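Local atomic coordinates of M152 protein (Murid herpesvirus 1, PDB entry 4G59), a protein that is a virus-encoded, MHC class I-like membrane glycoprotein that probably blunts host immune recognition by binding a host protein such as an NKG2D ligand. Residues N194-C199 with W236-D241; D247-I252 with T261-E266. One frame throughout, in Å; residues are numbered along the deposited sequence.

Overall arrangement
From the N terminus the chain first supplies strand 5-11, then the MHC-like platform of eight strands and its long helices, and only afterwards the part that holds both contacts. Contact 1 closes a loop of 36 residues by pairing strand 196-203 with strand 231-238. Contact 2 follows it in series and closes just eight residues, as the hairpin of strands 250-253 and 258-264; the two loops neither nest nor cross. Their sheets face each other, so the contacts meet in the core between them: C199 CB lies 3.5 Å from F250 CG, and L237 CD2 3.9 Å from F248 CG. Strand 5-11 flanks strand 258-264, tying the chain's beginning to its end.

Contact 1: residues N194-C199 with W236-D241; sequences NGYVSC and WLDLRD
V197 and L237 form the antiparallel hydrogen-bonded pair at the middle of this contact, where the axes of strands 196-199 and 236-238 approach to 4.6 Å, their directions 158° apart. V197 N bonds L237 O at 2.8 Å and L237 N bonds V197 O at 2.7 Å. Beyond the strand ends L239 N reaches G195 O at 2.9 Å; G195, with its positive phi, suits the first position of a G1 beta bulge opposite N191.

Y196, S198, W236 and D238 share one face. W236 CG lies anti to its carbonyl carbon (chi1 -71°), and rotation about chi2 brings the six-membered ring over S198, whose CB sits 3.4 Å from the ring centroid in a nearly vertical CH-pi contact that small serine allows. D238 presents its carboxylate to the edge of the Y196 ring, D238 CG 3.8 Å from Y196 CE1, the planes 78° apart. Its main partner is a basic side chain of another protein chain, salt-bridged to OD2. R240 NH2, 3.1 Å from D238 OD2, adds a salt bridge by charge alone, no N-H pointing at the oxygen. A water joins Y196 OH to R240 NH2.

That bound protein also stacks an aromatic ring on W236, while Y222 takes up the indole NH. On the opposite face V197 and L237 pack on F248 and F250, with strands 185-191 and 220-225 flanking the pair within the sheet.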
loop_
_atom_site.group_PDB
_atom_site.type_symbol
_atom_site.label_atom_id
_atom_site.label_comp_id
_atom_site.label_asym_id
_atom_site.label_seq_id
_atom_site.Cartn_x
_atom_site.Cartn_y
_atom_site.Cartn_z
ATOM N N ASN B 194 -21.702 0.578 13.412
ATOM C CA ASN B 194 -21.282 -0.590 12.633
ATOM C C ASN B 194 -20.423 -1.610 13.396
ATOM O O ASN B 194 -20.017 -2.618 12.803
ATOM C CB ASN B 194 -20.549 -0.157 11.358
ATOM C CG ASN B 194 -19.323 0.686 11.654
ATOM O OD1 ASN B 194 -18.831 0.706 12.782
ATOM N ND2 ASN B 194 -18.826 1.391 10.644
ATOM N N GLY B 195 -20.118 -1.343 14.667
ATOM C CA GLY B 195 -19.398 -2.301 15.503
ATOM C C GLY B 195 -17.889 -2.366 15.289
ATOM O O GLY B 195 -17.216 -3.299 15.752
ATOM N N TYR B 196 -17.345 -1.369 14.593
ATOM C CA TYR B 196 -15.902 -1.301 14.365
ATOM C C TYR B 196 -15.167 -0.568 15.490
ATOM O O TYR B 196 -15.693 0.381 16.074
ATOM C CB TYR B 196 -15.592 -0.581 13.054
ATOM C CG TYR B 196 -16.166 -1.233 11.831
ATOM C CD1 TYR B 196 -16.672 -2.527 11.881
ATOM C CD2 TYR B 196 -16.210 -0.550 10.626
ATOM C CE1 TYR B 196 -17.210 -3.139 10.742
ATOM C CE2 TYR B 196 -16.748 -1.136 9.485
ATOM C CZ TYR B 196 -17.243 -2.431 9.544
ATOM O OH TYR B 196 -17.774 -3.018 8.415
ATOM N N VAL B 197 -13.940 -0.999 15.771
ATOM C CA VAL B 197 -13.034 -0.252 16.633
ATOM C C VAL B 197 -11.725 -0.056 15.871
ATOM O O VAL B 197 -11.186 -1.007 15.299
ATOM C CB VAL B 197 -12.742 -1.010 17.932
ATOM C CG1 VAL B 197 -11.777 -0.210 18.818
ATOM C CG2 VAL B 197 -14.035 -1.288 18.686
ATOM N N SER B 198 -11.220 1.171 15.847
ATOM C CA SER B 198 -9.906 1.435 15.260
ATOM C C SER B 198 -8.917 1.705 16.381
ATOM O O SER B 198 -9.302 2.250 17.435
ATOM C CB SER B 198 -9.936 2.653 14.329
ATOM O OG SER B 198 -10.314 3.834 15.023
ATOM N N CYS B 199 -7.660 1.310 16.178
ATOM C CA CYS B 199 -6.580 1.723 17.087
ATOM C C CYS B 199 -5.523 2.464 16.285
ATOM O O CYS B 199 -5.096 1.983 15.224
ATOM C CB CYS B 199 -5.948 0.504 17.763
ATOM S SG CYS B 199 -4.593 0.886 18.930
ATOM N N TRP B 236 -7.894 -1.976 12.383
ATOM C CA TRP B 236 -9.338 -2.039 12.530
ATOM C C TRP B 236 -9.818 -3.401 13.019
ATOM O O TRP B 236 -9.400 -4.446 12.496
ATOM C CB TRP B 236 -9.997 -1.732 11.192
ATOM C CG TRP B 236 -9.852 -0.300 10.811
ATOM C CD1 TRP B 236 -8.855 0.256 10.066
ATOM C CD2 TRP B 236 -10.740 0.767 11.161
ATOM N NE1 TRP B 236 -9.071 1.611 9.926
ATOM C CE2 TRP B 236 -10.221 1.952 10.593
ATOM C CE3 TRP B 236 -11.916 0.842 11.903
ATOM C CZ2 TRP B 236 -10.849 3.203 10.751
ATOM C CZ3 TRP B 236 -12.544 2.086 12.054
ATOM C CH2 TRP B 236 -12.008 3.243 11.483
ATOM N N LEU B 237 -10.700 -3.366 14.016
ATOM C CA LEU B 237 -11.325 -4.560 14.578
ATOM C C LEU B 237 -12.830 -4.496 14.309
ATOM O O LEU B 237 -13.463 -3.420 14.391
ATOM C CB LEU B 237 -11.061 -4.640 16.099
ATOM C CG LEU B 237 -11.904 -5.593 16.962
ATOM C CD1 LEU B 237 -11.528 -7.041 16.690
ATOM C CD2 LEU B 237 -11.792 -5.299 18.457
ATOM N N ASP B 238 -13.392 -5.647 13.987
ATOM C CA ASP B 238 -14.817 -5.764 13.851
ATOM C C ASP B 238 -15.242 -6.542 15.067
ATOM O O ASP B 238 -14.906 -7.700 15.211
ATOM C CB ASP B 238 -15.169 -6.542 12.589
ATOM C CG ASP B 238 -16.650 -6.553 12.302
ATOM O OD1 ASP B 238 -17.436 -6.206 13.191
ATOM O OD2 ASP B 238 -17.031 -6.907 11.180
ATOM N N LEU B 239 -15.991 -5.906 15.947
ATOM C CA LEU B 239 -16.498 -6.597 17.096
ATOM C C LEU B 239 -17.379 -7.632 16.447
ATOM O O LEU B 239 -17.874 -7.432 15.348
ATOM C CB LEU B 239 -17.317 -5.668 17.983
ATOM C CG LEU B 239 -16.564 -4.537 18.676
ATOM C CD1 LEU B 239 -17.513 -3.653 19.428
ATOM C CD2 LEU B 239 -15.504 -5.074 19.599
ATOM N N ARG B 240 -17.550 -8.763 17.094
ATOM C CA ARG B 240 -18.341 -9.823 16.508
ATOM C C ARG B 240 -17.423 -10.644 15.641
ATOM O O ARG B 240 -17.874 -11.488 14.887
ATOM C CB ARG B 240 -19.379 -9.261 15.536
ATOM C CG ARG B 240 -18.925 -9.060 14.109
ATOM C CD ARG B 240 -20.148 -8.952 13.201
ATOM N NE ARG B 240 -19.834 -8.561 11.828
ATOM C CZ ARG B 240 -20.181 -7.400 11.282
ATOM N NH1 ARG B 240 -20.861 -6.507 11.989
ATOM N NH2 ARG B 240 -19.850 -7.130 10.030
ATOM N N ASP B 241 -16.126 -10.430 15.799
ATOM C CA ASP B 241 -15.146 -11.328 15.242
ATOM C C ASP B 241 -14.644 -11.801 16.581
ATOM O O ASP B 241 -13.896 -12.759 16.680
ATOM C CB ASP B 241 -14.039 -10.647 14.454
ATOM C CG ASP B 241 -14.344 -10.566 12.981
ATOM O OD1 ASP B 241 -15.361 -11.132 12.561
ATOM O OD2 ASP B 241 -13.574 -9.939 12.238
HETATM O O HOH W 1 -19.901 -4.568 8.682
#

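Contact 2: residues D247-I252 with T261-E266; sequences DFAFVI and TVKYSE
The beta hairpin of strands 250-253 and 258-264 is pinned here by F250 and V262, an antiparallel hydrogen-bonded pair. F250 N donates to V262 O at 2.9 Å, and V262 N returns the bond to F250 O at 2.9 Å. F250 O also receives a CA-H...O contact from T261, 3.3 Å from its CA.

The side chains then sort onto two faces. On the inner one, F250 has its CG anti to the carbonyl carbon (chi1 -71°), which leads the ring away from V262 and leaves its edge, at CD2, near V262 O. The side chains of this pair approach each other through F250 CB and V262 CB, at 4.5 Å, while V262 CG2 meets I252 CD1 at 3.9 Å; beta-branched residues suit an extended strand. Farther along, the first torsion of F248 (chi1 60°) turns its ring toward strand 261-264, bringing F248 CZ to the edge of the Y264 ring, 3.9 Å from Y264 CD1. The tyrosine combines an apolar ring for this core with a hydroxyl that hydrogen-bonds S190 in the facing sheet.

On the other face A249 is small enough to let K263 pass: their CB atoms are 3.9 Å apart, and K263 CB also touches F248 O. The long chain then carries the ammonium, whose exact position is uncertain, to a salt bridge with D6 on strand 5-11, a neighbour that also hydrogen-bonds the backbone of K263. V251 and T261, the next, non-hydrogen-bonded pair, bring their CG2 methyls to 4.3 Å.

An apolar face turned to the facing sheet, and a mixed one turned away from it, is the usual pattern in a beta sandwich, consistent with the immunoglobulin-like domain that accompanies the platform in MHC class I-like proteins.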
loop_
_atom_site.group_PDB
_atom_site.type_symbol
_atom_site.label_atom_id
_atom_site.label_comp_id
_atom_site.label_asym_id
_atom_site.label_seq_id
_atom_site.Cartn_x
_atom_site.Cartn_y
_atom_site.Cartn_z
ATOM N N ASP B 247 -13.960 -7.821 25.529
ATOM C CA ASP B 247 -12.655 -7.623 26.130
ATOM C C ASP B 247 -11.568 -7.979 25.122
ATOM O O ASP B 247 -11.415 -9.139 24.716
ATOM C CB ASP B 247 -12.512 -8.449 27.407
ATOM C CG ASP B 247 -11.156 -8.277 28.065
ATOM O OD1 ASP B 247 -10.591 -7.160 27.997
ATOM O OD2 ASP B 247 -10.661 -9.266 28.647
ATOM N N PHE B 248 -10.824 -6.959 24.715
ATOM C CA PHE B 248 -9.779 -7.107 23.717
ATOM C C PHE B 248 -8.680 -6.109 24.035
ATOM O O PHE B 248 -8.901 -5.118 24.740
ATOM C CB PHE B 248 -10.342 -6.805 22.328
ATOM C CG PHE B 248 -10.900 -5.419 22.201
ATOM C CD1 PHE B 248 -10.098 -4.364 21.793
ATOM C CD2 PHE B 248 -12.224 -5.168 22.502
ATOM C CE1 PHE B 248 -10.611 -3.101 21.686
ATOM C CE2 PHE B 248 -12.736 -3.905 22.391
ATOM C CZ PHE B 248 -11.931 -2.873 21.990
ATOM N N ALA B 249 -7.489 -6.358 23.511
ATOM C CA ALA B 249 -6.454 -5.340 23.584
ATOM C C ALA B 249 -5.641 -5.349 22.319
ATOM O O ALA B 249 -5.320 -6.414 21.774
ATOM C CB ALA B 249 -5.563 -5.534 24.804
ATOM N N PHE B 250 -5.320 -4.153 21.838
ATOM C CA PHE B 250 -4.417 -4.047 20.703
ATOM C C PHE B 250 -3.010 -4.120 21.249
ATOM O O PHE B 250 -2.705 -3.482 22.254
ATOM C CB PHE B 250 -4.632 -2.718 19.986
ATOM C CG PHE B 250 -5.934 -2.645 19.223
ATOM C CD1 PHE B 250 -5.989 -3.043 17.906
ATOM C CD2 PHE B 250 -7.091 -2.170 19.826
ATOM C CE1 PHE B 250 -7.179 -2.977 17.190
ATOM C CE2 PHE B 250 -8.303 -2.106 19.115
ATOM C CZ PHE B 250 -8.344 -2.508 17.797
ATOM N N VAL B 251 -2.153 -4.906 20.608
ATOM C CA VAL B 251 -0.738 -4.932 20.972
ATOM C C VAL B 251 0.070 -4.334 19.835
ATOM O O VAL B 251 -0.069 -4.742 18.677
ATOM C CB VAL B 251 -0.227 -6.348 21.295
ATOM C CG1 VAL B 251 1.244 -6.297 21.717
ATOM C CG2 VAL B 251 -1.059 -6.957 22.398
ATOM N N ILE B 252 0.890 -3.344 20.184
ATOM C CA ILE B 252 1.738 -2.656 19.228
ATOM C C ILE B 252 3.160 -2.951 19.634
ATOM O O ILE B 252 3.563 -2.640 20.753
ATOM C CB ILE B 252 1.509 -1.151 19.295
ATOM C CG1 ILE B 252 0.060 -0.820 18.956
ATOM C CG2 ILE B 252 2.400 -0.452 18.320
ATOM C CD1 ILE B 252 -0.329 0.638 19.240
ATOM N N THR B 261 0.250 -2.080 25.131
ATOM C CA THR B 261 -1.106 -2.590 24.993
ATOM C C THR B 261 -2.010 -1.371 25.048
ATOM O O THR B 261 -1.764 -0.439 25.845
ATOM C CB THR B 261 -1.473 -3.581 26.109
ATOM O OG1 THR B 261 -1.320 -2.929 27.372
ATOM C CG2 THR B 261 -0.551 -4.775 26.088
ATOM N N VAL B 262 -3.031 -1.360 24.189
ATOM C CA VAL B 262 -3.973 -0.252 24.173
ATOM C C VAL B 262 -5.344 -0.880 24.250
ATOM O O VAL B 262 -5.665 -1.763 23.449
ATOM C CB VAL B 262 -3.886 0.581 22.884
ATOM C CG1 VAL B 262 -4.613 1.893 23.070
ATOM C CG2 VAL B 262 -2.440 0.831 22.472
ATOM N N LYS B 263 -6.150 -0.435 25.212
ATOM C CA LYS B 263 -7.479 -1.005 25.399
ATOM C C LYS B 263 -8.328 -0.088 26.244
ATOM O O LYS B 263 -7.832 0.932 26.713
ATOM C CB LYS B 263 -7.367 -2.354 26.083
ATOM C CG LYS B 263 -6.855 -2.247 27.479
ATOM C CD LYS B 263 -7.024 -3.571 28.175
ATOM C CE LYS B 263 -6.735 -3.405 29.655
ATOM N NZ LYS B 263 -7.642 -2.443 30.369
ATOM N N TYR B 264 -9.604 -0.424 26.425
ATOM C CA TYR B 264 -10.482 0.361 27.297
ATOM C C TYR B 264 -10.500 -0.214 28.732
ATOM O O TYR B 264 -10.449 -1.438 28.921
ATOM C CB TYR B 264 -11.916 0.365 26.753
ATOM C CG TYR B 264 -12.149 1.028 25.409
ATOM C CD1 TYR B 264 -12.466 0.266 24.289
ATOM C CD2 TYR B 264 -12.112 2.415 25.271
ATOM C CE1 TYR B 264 -12.709 0.863 23.052
ATOM C CE2 TYR B 264 -12.352 3.030 24.039
ATOM C CZ TYR B 264 -12.651 2.244 22.932
ATOM O OH TYR B 264 -12.896 2.847 21.707
ATOM N N SER B 265 -10.575 0.654 29.739
ATOM C CA SER B 265 -10.841 0.181 31.107
ATOM C C SER B 265 -11.814 1.089 31.836
ATOM O O SER B 265 -12.021 2.228 31.411
ATOM C CB SER B 265 -9.556 0.019 31.930
ATOM O OG SER B 265 -8.916 -1.220 31.671
ATOM N N GLU B 266 -12.378 0.555 32.928
ATOM C CA GLU B 266 -13.420 1.172 33.770
ATOM C C GLU B 266 -14.048 2.480 33.267
ATOM O O GLU B 266 -14.126 3.481 33.987
ATOM C CB GLU B 266 -12.917 1.316 35.219
ATOM C CG GLU B 266 -14.052 1.542 36.338
ATOM C CD GLU B 266 -13.393 1.901 37.646
ATOM O OE1 GLU B 266 -12.160 1.599 37.753
ATOM O OE2 GLU B 266 -14.052 2.489 38.559
#